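Local coordinates for putative decarboxylase involved in desferrioxamine biosynthesis (Erwinia amylovora, PDB 5O5C), which is a pyridoxal 5'-phosphate-dependent group II decarboxylase of siderophore synthesis, thought to decarboxylate lysine in the pathway to desferrioxamine E, at residues Pro104-Val107 against Ala108-Asn111; Asp183-Cys186 against Ala187-Pro191; Leu306-Glu309 against Ser310-Pro313. One frame throughout, in Å; residues are numbered along the deposited sequence.

Contact 1. Residues Pro104-Val107 against Ala108-Asn111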
loop_
_atom_site.group_PDB
_atom_site.type_symbol
_atom_site.label_atom_id
_atom_site.label_comp_id
_atom_site.label_asym_id
_atom_site.label_seq_id
_atom_site.Cartn_x
_atom_site.Cartn_y
_atom_site.Cartn_z
ATOM N N PRO B 104 -2.834 -19.614 -19.445
ATOM C CA PRO B 104 -3.335 -20.838 -18.811
ATOM C C PRO B 104 -2.335 -21.733 -18.082
ATOM O O PRO B 104 -2.727 -22.479 -17.167
ATOM C CB PRO B 104 -3.953 -21.628 -19.992
ATOM C CG PRO B 104 -4.010 -20.683 -21.153
ATOM C CD PRO B 104 -3.578 -19.340 -20.684
ATOM N N LYS B 105 -1.062 -21.697 -18.462
ATOM C CA LYS B 105 -0.099 -22.595 -17.824
ATOM C C LYS B 105 0.663 -21.972 -16.639
ATOM O O LYS B 105 1.611 -22.605 -16.111
ATOM C CB LYS B 105 0.818 -23.203 -18.877
ATOM C CG LYS B 105 0.070 -24.160 -19.806
ATOM C CD LYS B 105 0.895 -24.498 -21.054
ATOM C CE LYS B 105 0.492 -25.750 -21.801
ATOM N NZ LYS B 105 -0.844 -26.273 -21.502
ATOM N N TYR B 106 0.241 -20.761 -16.220
ATOM C CA TYR B 106 0.628 -20.183 -14.950
ATOM C C TYR B 106 -0.341 -20.717 -13.910
ATOM O O TYR B 106 -1.472 -20.249 -13.814
ATOM C CB TYR B 106 0.549 -18.628 -14.915
ATOM C CG TYR B 106 0.923 -18.160 -13.536
ATOM C CD1 TYR B 106 2.237 -18.086 -13.188
ATOM C CD2 TYR B 106 -0.035 -17.951 -12.533
ATOM C CE1 TYR B 106 2.629 -17.780 -11.920
ATOM C CE2 TYR B 106 0.370 -17.586 -11.245
ATOM C CZ TYR B 106 1.727 -17.501 -10.970
ATOM O OH TYR B 106 2.257 -17.181 -9.723
ATOM N N VAL B 107 0.128 -21.657 -13.107
ATOM C CA VAL B 107 -0.706 -22.364 -12.139
ATOM C C VAL B 107 0.105 -22.442 -10.850
ATOM O O VAL B 107 0.108 -23.498 -10.198
ATOM C CB VAL B 107 -1.111 -23.799 -12.631
ATOM C CG1 VAL B 107 -2.288 -23.765 -13.599
ATOM C CG2 VAL B 107 0.063 -24.522 -13.285
ATOM N N ALA B 108 0.782 -21.339 -10.484
ATOM C CA ALA B 108 1.744 -21.339 -9.369
ATOM C C ALA B 108 1.218 -20.777 -8.052
ATOM O O ALA B 108 0.770 -21.559 -7.248
ATOM C CB ALA B 108 3.033 -20.670 -9.763
ATOM N N HIS B 109 1.325 -19.467 -7.823
ATOM C CA HIS B 109 0.948 -18.803 -6.574
ATOM C C HIS B 109 -0.446 -18.200 -6.739
ATOM O O HIS B 109 -1.167 -18.491 -7.706
ATOM C CB HIS B 109 1.951 -17.677 -6.235
ATOM C CG HIS B 109 3.348 -18.151 -5.975
ATOM N ND1 HIS B 109 3.705 -18.807 -4.818
ATOM C CD2 HIS B 109 4.490 -18.010 -6.693
ATOM C CE1 HIS B 109 4.996 -19.083 -4.845
ATOM N NE2 HIS B 109 5.494 -18.618 -5.977
ATOM N N LEU B 110 -0.815 -17.330 -5.808
ATOM C CA LEU B 110 -2.112 -16.669 -5.815
ATOM C C LEU B 110 -2.173 -15.394 -6.645
ATOM O O LEU B 110 -2.673 -14.339 -6.163
ATOM C CB LEU B 110 -2.552 -16.421 -4.380
ATOM C CG LEU B 110 -2.956 -17.716 -3.656
ATOM C CD1 LEU B 110 -3.023 -17.524 -2.160
ATOM C CD2 LEU B 110 -4.302 -18.195 -4.122
ATOM N N ASN B 111 -1.681 -15.502 -7.891
ATOM C CA ASN B 111 -1.776 -14.425 -8.875
ATOM C C ASN B 111 -2.870 -14.677 -9.872
ATOM O O ASN B 111 -2.731 -15.504 -10.763
ATOM C CB ASN B 111 -0.460 -14.224 -9.597
ATOM C CG ASN B 111 0.673 -14.110 -8.655
ATOM O OD1 ASN B 111 1.473 -15.067 -8.507
ATOM N ND2 ASN B 111 0.728 -12.972 -7.936
#

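Contact 2. Residues Asp183-Cys186 against Ala187-Pro191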
loop_
_atom_site.group_PDB
_atom_site.type_symbol
_atom_site.label_atom_id
_atom_site.label_comp_id
_atom_site.label_asym_id
_atom_site.label_seq_id
_atom_site.Cartn_x
_atom_site.Cartn_y
_atom_site.Cartn_z
ATOM N N ASP B 183 -5.250 -4.046 21.131
ATOM C CA ASP B 183 -5.779 -2.844 21.797
ATOM C C ASP B 183 -7.148 -2.969 22.403
ATOM O O ASP B 183 -7.353 -2.503 23.511
ATOM C CB ASP B 183 -5.721 -1.593 20.932
ATOM C CG ASP B 183 -4.301 -1.142 20.650
ATOM O OD1 ASP B 183 -3.351 -1.873 20.938
ATOM O OD2 ASP B 183 -4.154 -0.056 20.110
ATOM N N SER B 184 -8.086 -3.626 21.741
ATOM C CA SER B 184 -9.419 -3.834 22.385
ATOM C C SER B 184 -9.378 -4.658 23.677
ATOM O O SER B 184 -10.181 -4.422 24.615
ATOM C CB SER B 184 -10.368 -4.513 21.454
ATOM O OG SER B 184 -9.949 -5.864 21.310
ATOM N N TRP B 185 -8.482 -5.644 23.720
ATOM C CA TRP B 185 -8.314 -6.472 24.900
ATOM C C TRP B 185 -7.788 -5.604 26.025
ATOM O O TRP B 185 -8.327 -5.631 27.133
ATOM C CB TRP B 185 -7.342 -7.629 24.673
ATOM C CG TRP B 185 -7.145 -8.438 25.926
ATOM C CD1 TRP B 185 -6.275 -8.179 26.942
ATOM C CD2 TRP B 185 -7.851 -9.626 26.297
ATOM N NE1 TRP B 185 -6.380 -9.135 27.917
ATOM C CE2 TRP B 185 -7.350 -10.030 27.559
ATOM C CE3 TRP B 185 -8.859 -10.387 25.691
ATOM C CZ2 TRP B 185 -7.823 -11.163 28.227
ATOM C CZ3 TRP B 185 -9.334 -11.515 26.351
ATOM C CH2 TRP B 185 -8.806 -11.901 27.615
ATOM N N CYS B 186 -6.733 -4.841 25.748
ATOM C CA CYS B 186 -6.206 -3.922 26.750
ATOM C C CYS B 186 -7.250 -2.945 27.315
ATOM O O CYS B 186 -7.196 -2.646 28.507
ATOM C CB CYS B 186 -5.023 -3.124 26.233
ATOM S SG CYS B 186 -4.224 -2.231 27.587
ATOM N N ALA B 187 -8.174 -2.453 26.487
ATOM C CA ALA B 187 -9.234 -1.495 26.959
ATOM C C ALA B 187 -10.364 -2.096 27.826
ATOM O O ALA B 187 -11.061 -1.386 28.592
ATOM C CB ALA B 187 -9.842 -0.773 25.772
ATOM N N ALA B 188 -10.590 -3.389 27.679
ATOM C CA ALA B 188 -11.657 -4.033 28.386
ATOM C C ALA B 188 -11.103 -4.574 29.696
ATOM O O ALA B 188 -11.844 -4.664 30.657
ATOM C CB ALA B 188 -12.309 -5.113 27.510
ATOM N N HIS B 189 -9.798 -4.861 29.760
ATOM C CA HIS B 189 -9.175 -5.505 30.931
ATOM C C HIS B 189 -8.292 -4.607 31.802
ATOM O O HIS B 189 -7.972 -4.986 32.925
ATOM C CB HIS B 189 -8.403 -6.751 30.479
ATOM C CG HIS B 189 -9.292 -7.779 29.862
ATOM N ND1 HIS B 189 -9.730 -7.693 28.558
ATOM C CD2 HIS B 189 -9.901 -8.867 30.395
ATOM C CE1 HIS B 189 -10.550 -8.698 28.307
ATOM N NE2 HIS B 189 -10.659 -9.430 29.400
ATOM N N HIS B 190 -7.875 -3.451 31.290
ATOM C CA HIS B 190 -7.181 -2.451 32.110
ATOM C C HIS B 190 -7.890 -1.120 31.903
ATOM O O HIS B 190 -7.565 -0.400 30.959
ATOM C CB HIS B 190 -5.698 -2.369 31.789
ATOM C CG HIS B 190 -4.970 -3.659 31.992
ATOM N ND1 HIS B 190 -4.921 -4.635 31.016
ATOM C CD2 HIS B 190 -4.241 -4.129 33.033
ATOM C CE1 HIS B 190 -4.206 -5.653 31.453
ATOM N NE2 HIS B 190 -3.782 -5.372 32.674
ATOM N N PRO B 191 -8.896 -0.818 32.763
ATOM C CA PRO B 191 -9.704 0.402 32.793
ATOM C C PRO B 191 -9.022 1.665 32.299
ATOM O O PRO B 191 -8.067 2.123 32.912
ATOM C CB PRO B 191 -10.065 0.528 34.299
ATOM C CG PRO B 191 -9.673 -0.788 34.941
ATOM C CD PRO B 191 -9.419 -1.730 33.799
#

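Contact 3. Residues Leu306-Glu309 against Ser310-Pro313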
loop_
_atom_site.group_PDB
_atom_site.type_symbol
_atom_site.label_atom_id
_atom_site.label_comp_id
_atom_site.label_asym_id
_atom_site.label_seq_id
_atom_site.Cartn_x
_atom_site.Cartn_y
_atom_site.Cartn_z
ATOM N N LEU B 306 -17.647 -15.478 -1.402
ATOM C CA LEU B 306 -18.681 -14.491 -1.122
ATOM C C LEU B 306 -19.521 -14.159 -2.323
ATOM O O LEU B 306 -20.629 -13.608 -2.171
ATOM C CB LEU B 306 -18.086 -13.183 -0.568
ATOM C CG LEU B 306 -17.356 -13.242 0.754
ATOM C CD1 LEU B 306 -16.788 -11.866 1.045
ATOM C CD2 LEU B 306 -18.261 -13.710 1.885
ATOM N N VAL B 307 -19.006 -14.470 -3.513
ATOM C CA VAL B 307 -19.748 -14.293 -4.783
ATOM C C VAL B 307 -20.215 -15.583 -5.480
ATOM O O VAL B 307 -20.750 -15.501 -6.579
ATOM C CB VAL B 307 -18.976 -13.426 -5.805
ATOM C CG1 VAL B 307 -18.946 -11.981 -5.351
ATOM C CG2 VAL B 307 -17.574 -13.921 -6.075
ATOM N N SER B 308 -20.083 -16.743 -4.838
ATOM C CA SER B 308 -20.482 -18.014 -5.457
ATOM C C SER B 308 -21.926 -18.355 -5.085
ATOM O O SER B 308 -22.280 -18.406 -3.893
ATOM C CB SER B 308 -19.537 -19.138 -5.038
ATOM O OG SER B 308 -19.882 -20.380 -5.632
ATOM N N GLU B 309 -22.754 -18.506 -6.122
ATOM C CA GLU B 309 -24.153 -18.955 -6.023
ATOM C C GLU B 309 -24.357 -20.131 -5.075
ATOM O O GLU B 309 -25.283 -20.105 -4.270
ATOM C CB GLU B 309 -24.698 -19.345 -7.425
ATOM C CG GLU B 309 -23.913 -20.465 -8.162
ATOM C CD GLU B 309 -24.664 -21.069 -9.348
ATOM O OE1 GLU B 309 -25.220 -20.311 -10.173
ATOM O OE2 GLU B 309 -24.687 -22.317 -9.471
ATOM N N SER B 310 -23.483 -21.143 -5.162
ATOM C CA SER B 310 -23.666 -22.415 -4.456
ATOM C C SER B 310 -22.680 -22.656 -3.314
ATOM O O SER B 310 -23.031 -23.318 -2.345
ATOM C CB SER B 310 -23.599 -23.584 -5.433
ATOM O OG SER B 310 -22.387 -23.598 -6.165
ATOM N N HIS B 311 -21.454 -22.137 -3.449
ATOM C CA HIS B 311 -20.388 -22.421 -2.537
ATOM C C HIS B 311 -20.347 -21.488 -1.338
ATOM O O HIS B 311 -19.708 -21.817 -0.331
ATOM C CB HIS B 311 -19.037 -22.445 -3.269
ATOM C CG HIS B 311 -18.936 -23.506 -4.312
ATOM N ND1 HIS B 311 -18.917 -24.853 -4.008
ATOM C CD2 HIS B 311 -18.832 -23.426 -5.659
ATOM C CE1 HIS B 311 -18.820 -25.551 -5.128
ATOM N NE2 HIS B 311 -18.774 -24.709 -6.143
ATOM N N ARG B 312 -21.007 -20.337 -1.428
ATOM C CA ARG B 312 -21.091 -19.358 -0.301
ATOM C C ARG B 312 -21.301 -20.012 1.083
ATOM O O ARG B 312 -20.658 -19.590 2.093
ATOM C CB ARG B 312 -22.226 -18.377 -0.617
ATOM C CG ARG B 312 -22.362 -17.108 0.196
ATOM C CD ARG B 312 -23.470 -16.266 -0.460
ATOM N NE ARG B 312 -23.072 -15.800 -1.806
ATOM C CZ ARG B 312 -23.886 -15.535 -2.836
ATOM N NH1 ARG B 312 -25.195 -15.695 -2.745
ATOM N NH2 ARG B 312 -23.374 -15.120 -3.992
ATOM N N PRO B 313 -22.206 -21.043 1.165
ATOM C CA PRO B 313 -22.334 -21.765 2.450
ATOM C C PRO B 313 -21.060 -22.336 3.006
ATOM O O PRO B 313 -20.973 -22.533 4.215
ATOM C CB PRO B 313 -23.364 -22.859 2.142
ATOM C CG PRO B 313 -24.242 -22.221 1.129
ATOM C CD PRO B 313 -23.315 -21.409 0.264
#

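Contact 1. Residues Pro104-Val107 against Ala108-Asn111
Tyr-106 and Asn-111, five residues apart on one loop, meet through their polar ends close to the cofactor pocket of this type I fold enzyme. The loop runs from helix 83-95 to helix 116-128 and tightens into an inverse gamma turn centred on Leu-110, which touches pyridoxal phosphate. Ahead of the tyrosine, Lys-105 anchors the approach instead of joining the contact: its NZ forms salt bridges with Asp-493 and Asp-496.

Tyr-106 does most of the touching. With CG anti to the backbone N (chi1 178°), its ring is carried forward along the chain until the hydroxyl reaches the turn. There the backbone N of His-109 donates to OH, 3.1 Å away, in a fairly straight bond of 162°. OH in turn donates to OD1 of Asn-111 in a short (2.6 Å) but weak bond. One oxygen thus works as acceptor and donor, tying both ends of the turn to a single point. The phenol ring and the Asn-111 amide are inclined to each other by 56°, and CB of Asn-111 lies 3.8 Å from Tyr-106 CE2, a carbon contact beside the hydrogen bond. Ala-108 adds an apolar contact through its methyl, with CB 3.6 Å from CE1 of Tyr-106, while its backbone N stands over one ring face near the rim.

Val-107 contributes little across the junction and turns its side chain onto Phe-482 of strand 477-483. The side chains of His-109 and Asn-111 reach on to the second subunit: NE2 of His-109 is hydrogen-bonded to Asp-136 of the second subunit, and ND2 of Asn-111 to Gln-137 of that subunit. Beside the imidazole, the phenol oxygen approaches the ring edge, with Tyr-106 OH 3.9 Å from His-109 CD2.

Contact 2. Residues Asp183-Cys186 against Ala187-Pro191
Trp-185 and His-189, one turn apart near the C-terminal end of helix 170-189, stack face to face. The imidazole lies over the six-membered ring of the indole with centroids 3.7 Å apart and planes inclined by only 11°. A trans chi1 of 178° at Trp-185 swings the indole toward the C-terminal end of the helix and against the face of the imidazole.

Hydrogen bonding fixes the rotation of that imidazole. ND1 of His-189 donates to O of Trp-185 at 2.9 Å, and the carbonyl oxygen lies in the plane of the imidazole, at its edge. The same oxygen accepts from the backbone N of His-189, at 3.1 Å, and from that of Ala-188, which stands well above the carbonyl plane. Three donors on one carbonyl mark the tightening of the last turn, where an i+3 bond joins the i+4 pattern. The final helical bond runs from His-190 N to Cys-186 O, 3.0 Å, just as His-190 leaves helical angles.

This end of the helix packs against a strand and a short helix: Trp-185 rests on Ile-262 and Val-264 of strand 262-269 and meets Trp-207 edge-to-face, while Asp-183 and Cys-186 pack on Ile-195 of helix 195-198.

Contact 3. Residues Leu306-Glu309 against Ser310-Pro313
One face of the Arg-312 guanidinium is met by the carbonyl oxygen of Ser-308, 3.2 Å from its plane and offset toward the rim; CA of Val-307 comes in at the edge, in plane. The other flat group, the His-311 imidazole, receives Ser-308 OG at its edge, near the ring plane and 3.2 Å from CD2. Over one imidazole face, again toward the rim, stands OG of the neighbouring Ser-310.

Ser-308 organises the turn between two short 3-10 segments. Its OG, whose main polar partner is Asp-405 through a hydrogen bond, points to where the chain comes round and accepts from N of His-311 at 3.2 Å with an angle of 153°. The carbonyl O of the same serine takes a weak bond from N of Arg-312, 3.4 Å away. Side-chain and main-chain acceptors on one serine, serving the amides three and four residues on, resemble an ST motif, with its main-chain bond weak. CB of Ser-308 also packs against CB of His-311 at 3.8 Å.

Arg-312 folds back over the turn because its chain bends at chi3 (-66°). That bend brings NE to O of Leu-306, 3.3 Å away, in a weak bond of only 133°. Although the guanidinium lies over Ser-308 O, the angles there are too poor for hydrogen bonds.

The loop leads from strand 294-299 to strand 323-327. Val-307 packs on helix 140-156 and His-311 on helix 397-420.

Leu-306 O also accepts from Arg-155 NH1, so two arginines converge on one carbonyl, which they would probably polarise; Arg-312 NH2 and Arg-155 NH1 come close, a like-charge proximity that the shared carbonyl may partly offset. Of the three bonds across the turn, the firmest is from His-311 N to Ser-308 OG; both from Arg-312 are weak.

The three contacts stand at graded removes from the cofactor. Contact 1 supplies Leu-110 to the pyridoxal phosphate pocket; there the Asn-111 side chain lies about 8 Å from the cofactor and about 7 Å from the side chain of Lys-330, the predicted attachment lysine, not linked in this structure. Contact 3 belongs to a more distant shell, with the Leu-306 side chain about 13 Å from pyridoxal phosphate. Contact 2 is remote from the site, its centre 43 Å from that of contact 1 across the middle of the chain and 36 Å from contact 3. No two contacts touch: even contacts 1 and 3 keep about 14 Å between nearest atoms.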